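Probable mRNA-capping enzyme (Acanthamoeba polyphaga mimivirus, PDB 3BGY) removes the terminal phosphate from the triphosphate 5' end of RNA through its N-terminal metal-dependent triphosphatase domain, as the first step of mRNA cap synthesis. Local coordinates at residues Glu96-Thr99 against Lys100-Ala104; Ser105-Asp108 against Ile109-Ile113; Asp117-Asp120 against Asp121-Ile124; Lys163-Gly166 against Ser167-Ile170. One frame throughout, in Å; residues are numbered along the deposited sequence. Where two conformers were deposited one is given.

The four contacts are local pieces of one tunnel-type triphosphatase domain, an eight-stranded antiparallel barrel with helices packed on its outside. Interactions 1 and 2 occupy the consecutive helices 91-101 and 106-115; their centres lie 11 Å apart, and Phe101 CZ comes within 3.5 Å of Tyr112 CG. Interaction 4, in the loop entering strand 169-183, has its centre 8 Å from that of interaction 2, with Asn107 ND2 3.3 Å from Gly166 CA. Interaction 3 follows helix 106-115 and starts strand 122-136, its centre 17 Å from that of interaction 2. Interactions 3 and 4 reach the same sheet, their centres about 21 Å apart.

Interaction 1 (Glu96-Thr99 against Lys100-Ala104); sequences EFIT and KFSKA
Phe97 and Phe101, one helical turn apart, cross at about a right angle as side chains, while their rings meet obliquely, with centroids 5.2 Å apart and planes at 31°. The closest atoms are Phe97 CD1 and Phe101 CD2 at 3.6 Å, while Phe101 CB sits over one face of the Phe97 ring. The two side chains leave the backbone differently. Phe97 has CG anti to its N (chi1 175°), whereas in Phe101 CG is anti to the carbonyl carbon (chi1 -64°), which brings the Phe101 ring edge up to Phe97 O, lying in the ring plane 3.4 Å from Phe101 CD2. That same oxygen accepts from Phe101 N.

Both rings belong to helix 91-101, whose aromatic side packs on helix 106-115 through Ile109 and Ile113, with Ile199 from a loop and Leu72 and Ile74 of strand 66-77 also touching it. Further along, Ser102 turns back to Ile98 O: Ser102 OG donates at 2.9 Å from above the carbonyl plane, and the backbone N of Ser102 adds a weak bond at 3.0 Å. Ser102 itself lies in a type I turn from Phe101 to Ala104, closed by Ala104 N to Phe101 O.

Interaction 2 (Ser105-Asp108 against Ile109-Ile113); sequences SSND and ISRYI
Asp108 and Arg111 form the charged part of this contact. Asp108 OD1 lies 2.6 Å from Arg111 NH2 in a salt bridge, with the carboxylate and guanidinium planes 30° apart. The arginine reaches back along the helix because its chain bends at chi3 (-70°) after CG has started out anti to the carbonyl carbon.

The same bend allows a side-chain to backbone bond: Arg111 NE donates to Asn107 O at 3.2 Å, with an N-H...O angle of 166° and the oxygen essentially in the guanidinium plane. Seen from the carbonyl, however, NE stands well above its plane, and Arg111 N binds the same oxygen from the opposite face, giving Asn107 O two donors from one residue. The Asn107 amide meets the guanidinium otherwise, with OD1 over one of its faces. Asn107 OD1 is 2.9 Å from Arg111 NE, but the angle is too poor for a hydrogen bond.

These residues belong to the first turns of helix 106-115, which lies against the barrel. Its start is marked by an N-cap: Ser105 OG accepts from Asp108 N at 3.0 Å, and the main-chain series opens with Ile109 N to Ser105 O and Ser110 N to Ser106 O.

Apolar contacts occupy another side of the helix, where the Ile109 side chain packs on Phe97 and Phe101 of helix 91-101 and on Ile170 and Tyr172 of strand 169-183.

Interaction 3 (Asp117-Asp120 against Asp121-Ile124); sequences DPSD and DIEI
A type I beta turn from Ser119 to Ile122 reverses the chain as it enters strand 122-136 of the barrel. Its two central residues, Asp120 and Asp121, are closed off by Ser119 and Ile122, which make a single antiparallel hydrogen-bonded bridge, a minimal hairpin-like reversal whose two bonds are unlike. Ser119 N donates to Ile122 O at 3.1 Å, nearly straight at 168°, in the carbonyl plane and on a lone pair. Ile122 N returns a bond to Ser119 O at 3.2 Å from far above that carbonyl plane, 73° out of it. Beside the bridge, Pro118 CA makes a CA-H...O contact with Ile122 O at 3.5 Å.

Ser119 OG adds to the turn from its side chain. With chi1 at 64° the hydroxyl stands between the backbone N and the carbonyl carbon, facing the following residues, and it accepts a weak bond from Asp121 N at 3.4 Å. It also lies alongside Ile122, whose CB and CG1 approach it.

Apolar contact comes from the proline before the turn: Ile124 CD1 meets Pro118 CD at 3.9 Å, the two side chains crossing at about a right angle. On the polar side, a water donates to both Asp120 O and Glu123 OE2, at 2.6 Å from the latter, and so ties the turn to the first residues of the strand.

Backbone bonds continue the sheet on both sides: Glu123 pairs with Ser87 of strand 83-88 and Ile124 with Leu152 of strand 142-152. Ile122 packs on Val86 and Leu88, and Ile124 on Tyr84 and Val86, setting the strand's start against strand 83-88; in the chain the turn follows helix 106-115.

Interaction 4 (Lys163-Gly166 against Ser167-Ile170); sequences KITG and SERI
The loop backbone passes through Gly166 at a positive phi of 105° and presents two successive N-H groups to the side chain of Glu168. Thr165 N donates to Glu168 OE2 at 2.9 Å and 167°, while Gly166 N donates to Glu168 OE1, also at 2.9 Å but less straight. Each oxygen uses its syn lone pair, so the carboxylate grips the adjacent amides in a two-pronged fashion, which would fix its rotation. A bend at chi2 (74°) carries the carboxylate back to these amides, and Ile164 CG2 crosses at a slant, 3.5 Å from Glu168 OE1.

This loop leads directly into strand 169-183 of the barrel, whose first residue, Arg169, is bonded through its backbone to Ile77 of strand 66-77. Ile164 also packs outside the loop, on Asn107, Ser110 and Val114 of helix 106-115.

A second polar centre lies at the threonine hydroxyl. Thr165 OG1 accepts from Ser167 OG at 3.1 Å and, weakly, from Ser167 N at 3.3 Å. A water bridges this hydroxyl to Glu168 OE2, donating to the carboxylate oxygen at 2.5 Å and giving OE2 a further partner beside the Thr165 amide. Another water donates to both Gly166 O and Glu168 O, the latter at 2.8 Å, linking the two carbonyls across Ser167.

Interaction 1 (Glu96-Thr99 against Lys100-Ala104)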
loop_
_atom_site.group_PDB
_atom_site.type_symbol
_atom_site.label_atom_id
_atom_site.label_comp_id
_atom_site.label_asym_id
_atom_site.label_seq_id
_atom_site.Cartn_x
_atom_site.Cartn_y
_atom_site.Cartn_z
ATOM N N GLU A 96 -5.575 7.604 -20.715
ATOM C CA GLU A 96 -6.768 8.401 -20.995
ATOM C C GLU A 96 -7.046 9.397 -19.886
ATOM O O GLU A 96 -7.396 10.543 -20.156
ATOM C CB GLU A 96 -7.982 7.509 -21.215
ATOM C CG GLU A 96 -8.034 6.892 -22.603
ATOM C CD GLU A 96 -9.344 6.183 -22.878
ATOM O OE1 GLU A 96 -10.415 6.753 -22.565
ATOM O OE2 GLU A 96 -9.307 5.060 -23.419
ATOM N N PHE A 97 -6.825 8.963 -18.645
ATOM C CA PHE A 97 -7.016 9.815 -17.481
ATOM C C PHE A 97 -6.020 10.983 -17.524
ATOM O O PHE A 97 -6.417 12.126 -17.325
ATOM C CB PHE A 97 -6.838 9.002 -16.191
ATOM C CG PHE A 97 -6.901 9.831 -14.927
ATOM C CD1 PHE A 97 -8.127 10.199 -14.370
ATOM C CD2 PHE A 97 -5.718 10.288 -14.321
ATOM C CE1 PHE A 97 -8.185 11.023 -13.214
ATOM C CE2 PHE A 97 -5.756 11.115 -13.166
ATOM C CZ PHE A 97 -6.987 11.483 -12.617
ATOM N N ILE A 98 -4.741 10.674 -17.738
ATOM C CA ILE A 98 -3.689 11.691 -17.792
ATOM C C ILE A 98 -3.920 12.720 -18.899
ATOM O O ILE A 98 -3.888 13.915 -18.627
ATOM C CB ILE A 98 -2.271 11.059 -17.918
ATOM C CG1 ILE A 98 -1.938 10.281 -16.639
ATOM C CG2 ILE A 98 -1.179 12.152 -18.187
ATOM C CD1 ILE A 98 -0.688 9.440 -16.722
ATOM N N THR A 99 -4.189 12.256 -20.120
ATOM C CA THR A 99 -4.425 13.160 -21.247
ATOM C C THR A 99 -5.669 14.031 -21.056
ATOM O O THR A 99 -5.615 15.243 -21.299
ATOM C CB THR A 99 -4.522 12.405 -22.603
ATOM O OG1 THR A 99 -5.544 11.406 -22.536
ATOM C CG2 THR A 99 -3.204 11.749 -22.951
ATOM N N LYS A 100 -6.746 13.429 -20.547
ATOM C CA LYS A 100 -8.008 14.144 -20.321
ATOM C C LYS A 100 -7.975 15.126 -19.145
ATOM O O LYS A 100 -8.466 16.250 -19.268
ATOM C CB LYS A 100 -9.174 13.158 -20.129
ATOM C CG LYS A 100 -10.573 13.809 -20.098
ATOM C CD LYS A 100 -11.711 12.796 -20.025
ATOM C CE LYS A 100 -13.074 13.509 -20.050
ATOM N NZ LYS A 100 -14.233 12.572 -20.023
ATOM N N PHE A 101 -7.385 14.710 -18.025
ATOM C CA PHE A 101 -7.348 15.549 -16.828
ATOM C C PHE A 101 -6.087 16.359 -16.507
ATOM O O PHE A 101 -6.065 17.048 -15.489
ATOM C CB PHE A 101 -7.789 14.732 -15.598
ATOM C CG PHE A 101 -9.219 14.262 -15.662
ATOM C CD1 PHE A 101 -10.268 15.098 -15.222
ATOM C CD2 PHE A 101 -9.535 12.994 -16.179
ATOM C CE1 PHE A 101 -11.614 14.689 -15.296
ATOM C CE2 PHE A 101 -10.890 12.563 -16.262
ATOM C CZ PHE A 101 -11.927 13.418 -15.819
ATOM N N SER A 102 -5.085 16.343 -17.397
ATOM C CA SER A 102 -3.808 17.078 -17.220
ATOM C C SER A 102 -3.939 18.571 -16.896
ATOM O O SER A 102 -3.136 19.117 -16.131
ATOM C CB SER A 102 -2.920 16.942 -18.469
ATOM O OG SER A 102 -1.917 15.953 -18.297
ATOM N N LYS A 103 -4.940 19.209 -17.505
ATOM C CA LYS A 103 -5.221 20.637 -17.338
ATOM C C LYS A 103 -6.605 20.908 -16.717
ATOM O O LYS A 103 -7.061 22.058 -16.694
ATOM C CB LYS A 103 -5.102 21.356 -18.705
ATOM C CG LYS A 103 -3.754 21.172 -19.417
ATOM C CD LYS A 103 -3.679 21.882 -20.764
ATOM C CE LYS A 103 -2.365 21.548 -21.471
ATOM N NZ LYS A 103 -2.094 22.415 -22.656
ATOM N N ALA A 104 -7.274 19.862 -16.217
ATOM C CA ALA A 104 -8.612 19.998 -15.604
ATOM C C ALA A 104 -8.562 20.516 -14.166
ATOM O O ALA A 104 -7.517 20.419 -13.509
ATOM C CB ALA A 104 -9.363 18.677 -15.647
#

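Interaction 2 (Ser105-Asp108 against Ile109-Ile113)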
loop_
_atom_site.group_PDB
_atom_site.type_symbol
_atom_site.label_atom_id
_atom_site.label_comp_id
_atom_site.label_asym_id
_atom_site.label_seq_id
_atom_site.Cartn_x
_atom_site.Cartn_y
_atom_site.Cartn_z
ATOM N N SER A 105 -9.687 21.028 -13.663
ATOM C CA SER A 105 -9.733 21.555 -12.289
ATOM C C SER A 105 -9.692 20.417 -11.268
ATOM O O SER A 105 -10.142 19.310 -11.565
ATOM C CB SER A 105 -10.980 22.412 -12.055
ATOM O OG SER A 105 -12.129 21.618 -11.815
ATOM N N SER A 106 -9.216 20.694 -10.052
ATOM C CA SER A 106 -9.166 19.649 -9.032
ATOM C C SER A 106 -10.578 19.165 -8.636
ATOM O O SER A 106 -10.779 17.979 -8.346
ATOM C CB SER A 106 -8.355 20.089 -7.813
ATOM O OG SER A 106 -9.065 21.006 -7.034
ATOM N N ASN A 107 -11.568 20.063 -8.715
ATOM C CA ASN A 107 -12.956 19.703 -8.409
ATOM C C ASN A 107 -13.509 18.751 -9.470
ATOM O O ASN A 107 -14.229 17.816 -9.120
ATOM C CB ASN A 107 -13.851 20.940 -8.302
ATOM C CG ASN A 107 -15.153 20.648 -7.576
ATOM O OD1 ASN A 107 -16.224 20.672 -8.174
ATOM N ND2 ASN A 107 -15.060 20.359 -6.285
ATOM N N ASP A 108 -13.118 18.960 -10.736
ATOM C CA ASP A 108 -13.521 18.099 -11.870
ATOM C C ASP A 108 -12.914 16.716 -11.683
ATOM O O ASP A 108 -13.564 15.706 -11.967
ATOM C CB ASP A 108 -13.001 18.632 -13.214
ATOM C CG ASP A 108 -13.833 19.799 -13.768
ATOM O OD1 ASP A 108 -14.974 20.001 -13.313
ATOM O OD2 ASP A 108 -13.328 20.495 -14.669
ATOM N N ILE A 109 -11.659 16.685 -11.219
ATOM C CA ILE A 109 -10.962 15.429 -10.969
ATOM C C ILE A 109 -11.592 14.664 -9.799
ATOM O O ILE A 109 -11.865 13.456 -9.931
ATOM C CB ILE A 109 -9.428 15.645 -10.736
ATOM C CG1 ILE A 109 -8.800 16.253 -11.984
ATOM C CG2 ILE A 109 -8.738 14.283 -10.337
ATOM C CD1 ILE A 109 -7.358 16.728 -11.857
ATOM N N SER A 110 -11.871 15.353 -8.693
ATOM C CA SER A 110 -12.482 14.714 -7.523
ATOM C C SER A 110 -13.857 14.133 -7.831
ATOM O O SER A 110 -14.150 12.991 -7.479
ATOM C CB SER A 110 -12.612 15.690 -6.363
ATOM O OG SER A 110 -11.349 16.112 -5.904
ATOM N N ARG A 111 -14.633 14.875 -8.621
ATOM C CA ARG A 111 -15.997 14.448 -8.969
ATOM C C ARG A 111 -15.939 13.212 -9.870
ATOM O O ARG A 111 -16.714 12.281 -9.674
ATOM C CB ARG A 111 -16.761 15.601 -9.620
ATOM C CG ARG A 111 -17.340 16.545 -8.583
ATOM C CD ARG A 111 -18.099 17.686 -9.256
ATOM N NE ARG A 111 -17.186 18.594 -9.940
ATOM C CZ ARG A 111 -17.555 19.540 -10.802
ATOM N NH1 ARG A 111 -18.833 19.709 -11.113
ATOM N NH2 ARG A 111 -16.639 20.363 -11.298
ATOM N N TYR A 112 -14.943 13.173 -10.754
ATOM C CA TYR A 112 -14.722 12.036 -11.651
ATOM C C TYR A 112 -14.300 10.833 -10.812
ATOM O O TYR A 112 -14.846 9.740 -10.967
ATOM C CB TYR A 112 -13.658 12.343 -12.725
ATOM C CG TYR A 112 -13.239 11.131 -13.580
ATOM C CD1 TYR A 112 -14.044 10.682 -14.658
ATOM C CD2 TYR A 112 -12.051 10.405 -13.290
ATOM C CE1 TYR A 112 -13.673 9.535 -15.430
ATOM C CE2 TYR A 112 -11.679 9.252 -14.054
ATOM C CZ TYR A 112 -12.494 8.833 -15.113
ATOM O OH TYR A 112 -12.129 7.723 -15.843
ATOM N N ILE A 113 -13.369 11.055 -9.880
ATOM C CA ILE A 113 -12.886 9.964 -9.025
ATOM C C ILE A 113 -13.994 9.296 -8.187
ATOM O O ILE A 113 -14.107 8.058 -8.190
ATOM C CB ILE A 113 -11.649 10.427 -8.162
ATOM C CG1 ILE A 113 -10.471 10.751 -9.076
ATOM C CG2 ILE A 113 -11.228 9.359 -7.128
ATOM C CD1 ILE A 113 -9.918 9.576 -9.920
#

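Interaction 3 (Asp117-Asp120 against Asp121-Ile124)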
loop_
_atom_site.group_PDB
_atom_site.type_symbol
_atom_site.label_atom_id
_atom_site.label_comp_id
_atom_site.label_asym_id
_atom_site.label_seq_id
_atom_site.Cartn_x
_atom_site.Cartn_y
_atom_site.Cartn_z
ATOM N N ASP A 117 -17.065 3.459 -10.712
ATOM C CA ASP A 117 -17.588 2.223 -10.167
ATOM C C ASP A 117 -16.402 1.253 -10.107
ATOM O O ASP A 117 -15.558 1.254 -11.009
ATOM C CB ASP A 117 -18.670 1.639 -11.087
ATOM C CG ASP A 117 -19.990 2.369 -10.983
ATOM O OD1 ASP A 117 -20.359 2.800 -9.866
ATOM O OD2 ASP A 117 -20.672 2.485 -12.021
ATOM N N PRO A 118 -16.303 0.449 -9.033
ATOM C CA PRO A 118 -15.210 -0.516 -8.887
ATOM C C PRO A 118 -15.377 -1.700 -9.839
ATOM O O PRO A 118 -16.502 -2.035 -10.234
ATOM C CB PRO A 118 -15.330 -0.948 -7.437
ATOM C CG PRO A 118 -16.807 -0.777 -7.158
ATOM C CD PRO A 118 -17.137 0.493 -7.816
ATOM N N SER A 119 -14.246 -2.254 -10.269
ATOM C CA SER A 119 -14.209 -3.404 -11.172
ATOM C C SER A 119 -12.852 -4.046 -10.907
ATOM O O SER A 119 -12.084 -3.566 -10.052
ATOM C CB SER A 119 -14.297 -2.937 -12.627
ATOM O OG SER A 119 -13.162 -2.161 -12.973
ATOM N N ASP A 120 -12.531 -5.106 -11.644
ATOM C CA ASP A 120 -11.243 -5.774 -11.469
ATOM C C ASP A 120 -10.036 -4.881 -11.783
ATOM O O ASP A 120 -8.974 -5.037 -11.173
ATOM C CB ASP A 120 -11.164 -7.041 -12.312
ATOM C CG ASP A 120 -10.188 -8.038 -11.742
ATOM O OD1 ASP A 120 -10.410 -8.469 -10.589
ATOM O OD2 ASP A 120 -9.207 -8.390 -12.433
ATOM N N ASP A 121 -10.225 -3.939 -12.712
ATOM C CA ASP A 121 -9.163 -3.018 -13.123
ATOM C C ASP A 121 -9.206 -1.664 -12.396
ATOM O O ASP A 121 -8.364 -0.806 -12.677
ATOM C CB ASP A 121 -9.227 -2.755 -14.638
ATOM C CG ASP A 121 -8.700 -3.906 -15.483
ATOM O OD1 ASP A 121 -7.849 -4.696 -15.022
ATOM O OD2 ASP A 121 -9.123 -3.989 -16.651
ATOM N N ILE A 122 -10.219 -1.457 -11.541
ATOM C CA ILE A 122 -10.388 -0.210 -10.783
ATOM C C ILE A 122 -10.666 -0.578 -9.322
ATOM O O ILE A 122 -11.779 -0.972 -8.945
ATOM C CB ILE A 122 -11.562 0.689 -11.339
ATOM C CG1 ILE A 122 -11.322 1.030 -12.826
ATOM C CG2 ILE A 122 -11.712 1.969 -10.483
ATOM C CD1 ILE A 122 -12.469 1.798 -13.511
ATOM N N GLU A 123 -9.642 -0.440 -8.486
ATOM C CA GLU A 123 -9.791 -0.768 -7.066
ATOM C C GLU A 123 -10.029 0.516 -6.303
ATOM O O GLU A 123 -9.368 1.529 -6.554
ATOM C CB GLU A 123 -8.556 -1.500 -6.539
ATOM C CG GLU A 123 -8.460 -2.939 -7.055
ATOM C CD GLU A 123 -7.242 -3.700 -6.539
ATOM O OE1 GLU A 123 -6.444 -3.135 -5.755
ATOM O OE2 GLU A 123 -7.074 -4.862 -6.959
ATOM N N ILE A 124 -11.012 0.481 -5.410
ATOM C CA ILE A 124 -11.401 1.662 -4.642
ATOM C C ILE A 124 -11.432 1.338 -3.165
ATOM O O ILE A 124 -11.978 0.308 -2.754
ATOM C CB ILE A 124 -12.823 2.143 -5.073
ATOM C CG1 ILE A 124 -12.862 2.389 -6.582
ATOM C CG2 ILE A 124 -13.198 3.398 -4.327
ATOM C CD1 ILE A 124 -14.186 2.922 -7.114
HETATM O O HOH W 1 -8.659 -5.998 -8.690
#

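Interaction 4 (Lys163-Gly166 against Ser167-Ile170)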
loop_
_atom_site.group_PDB
_atom_site.type_symbol
_atom_site.label_atom_id
_atom_site.label_comp_id
_atom_site.label_asym_id
_atom_site.label_seq_id
_atom_site.Cartn_x
_atom_site.Cartn_y
_atom_site.Cartn_z
ATOM N N LYS A 163 -18.737 13.262 0.392
ATOM C CA LYS A 163 -19.116 14.466 -0.323
ATOM C C LYS A 163 -17.939 15.344 -0.707
ATOM O O LYS A 163 -17.082 15.640 0.122
ATOM C CB LYS A 163 -20.161 15.281 0.463
ATOM C CG LYS A 163 -19.957 15.357 1.976
ATOM C CD LYS A 163 -19.929 16.789 2.499
ATOM C CE LYS A 163 -19.614 16.827 3.991
ATOM N NZ LYS A 163 -19.199 18.185 4.448
ATOM N N ILE A 164 -17.898 15.716 -1.985
ATOM C CA ILE A 164 -16.852 16.594 -2.505
ATOM C C ILE A 164 -17.231 18.038 -2.187
ATOM O O ILE A 164 -18.263 18.530 -2.647
ATOM C CB ILE A 164 -16.638 16.380 -4.034
ATOM C CG1 ILE A 164 -16.142 14.948 -4.307
ATOM C CG2 ILE A 164 -15.672 17.424 -4.622
ATOM C CD1 ILE A 164 -14.924 14.507 -3.436
ATOM N N THR A 165 -16.423 18.683 -1.346
ATOM C CA THR A 165 -16.664 20.076 -0.965
ATOM C C THR A 165 -15.883 21.038 -1.854
ATOM O O THR A 165 -16.255 22.208 -2.000
ATOM C CB THR A 165 -16.285 20.365 0.519
ATOM O OG1 THR A 165 -14.867 20.291 0.693
ATOM C CG2 THR A 165 -16.970 19.369 1.476
ATOM N N GLY A 166 -14.815 20.530 -2.458
ATOM C CA GLY A 166 -13.960 21.347 -3.304
ATOM C C GLY A 166 -12.644 21.716 -2.625
ATOM O O GLY A 166 -11.762 22.294 -3.259
ATOM N N SER A 167 -12.511 21.398 -1.339
ATOM C CA SER A 167 -11.295 21.707 -0.587
ATOM C C SER A 167 -10.405 20.466 -0.385
ATOM O O SER A 167 -9.519 20.438 0.484
ATOM C CB SER A 167 -11.652 22.335 0.768
ATOM O OG SER A 167 -12.146 21.363 1.675
ATOM N N GLU A 168 -10.687 19.424 -1.155
ATOM C CA GLU A 168 -9.903 18.174 -1.082
ATOM C C GLU A 168 -8.513 18.364 -1.673
ATOM O O GLU A 168 -8.337 19.161 -2.609
ATOM C CB GLU A 168 -10.578 17.057 -1.900
ATOM C CG GLU A 168 -11.881 16.500 -1.324
ATOM C CD GLU A 168 -13.077 17.434 -1.468
ATOM O OE1 GLU A 168 -13.081 18.264 -2.405
ATOM O OE2 GLU A 168 -14.007 17.329 -0.637
ATOM N N ARG A 169 -7.538 17.650 -1.102
ATOM C CA ARG A 169 -6.179 17.641 -1.630
ATOM C C ARG A 169 -6.086 16.379 -2.506
ATOM O O ARG A 169 -6.828 15.412 -2.272
ATOM C CB ARG A 169 -5.134 17.563 -0.497
ATOM C CG ARG A 169 -5.006 18.822 0.380
ATOM C CD ARG A 169 -4.141 18.505 1.620
ATOM N NE ARG A 169 -3.708 19.668 2.427
ATOM C CZ ARG A 169 -4.471 20.284 3.332
ATOM N NH1 ARG A 169 -5.718 19.882 3.550
ATOM N NH2 ARG A 169 -3.954 21.246 4.099
ATOM N N ILE A 170 -5.282 16.405 -3.563
ATOM C CA ILE A 170 -5.139 15.209 -4.397
ATOM C C ILE A 170 -3.669 14.832 -4.532
ATOM O O ILE A 170 -2.802 15.701 -4.664
ATOM C CB ILE A 170 -5.736 15.369 -5.810
ATOM C CG1 ILE A 170 -7.167 15.902 -5.726
ATOM C CG2 ILE A 170 -5.793 14.002 -6.522
ATOM C CD1 ILE A 170 -7.698 16.363 -7.057
HETATM O O HOH W 2 -13.700 17.931 1.734
HETATM O O HOH W 3 -10.049 20.164 -4.549
#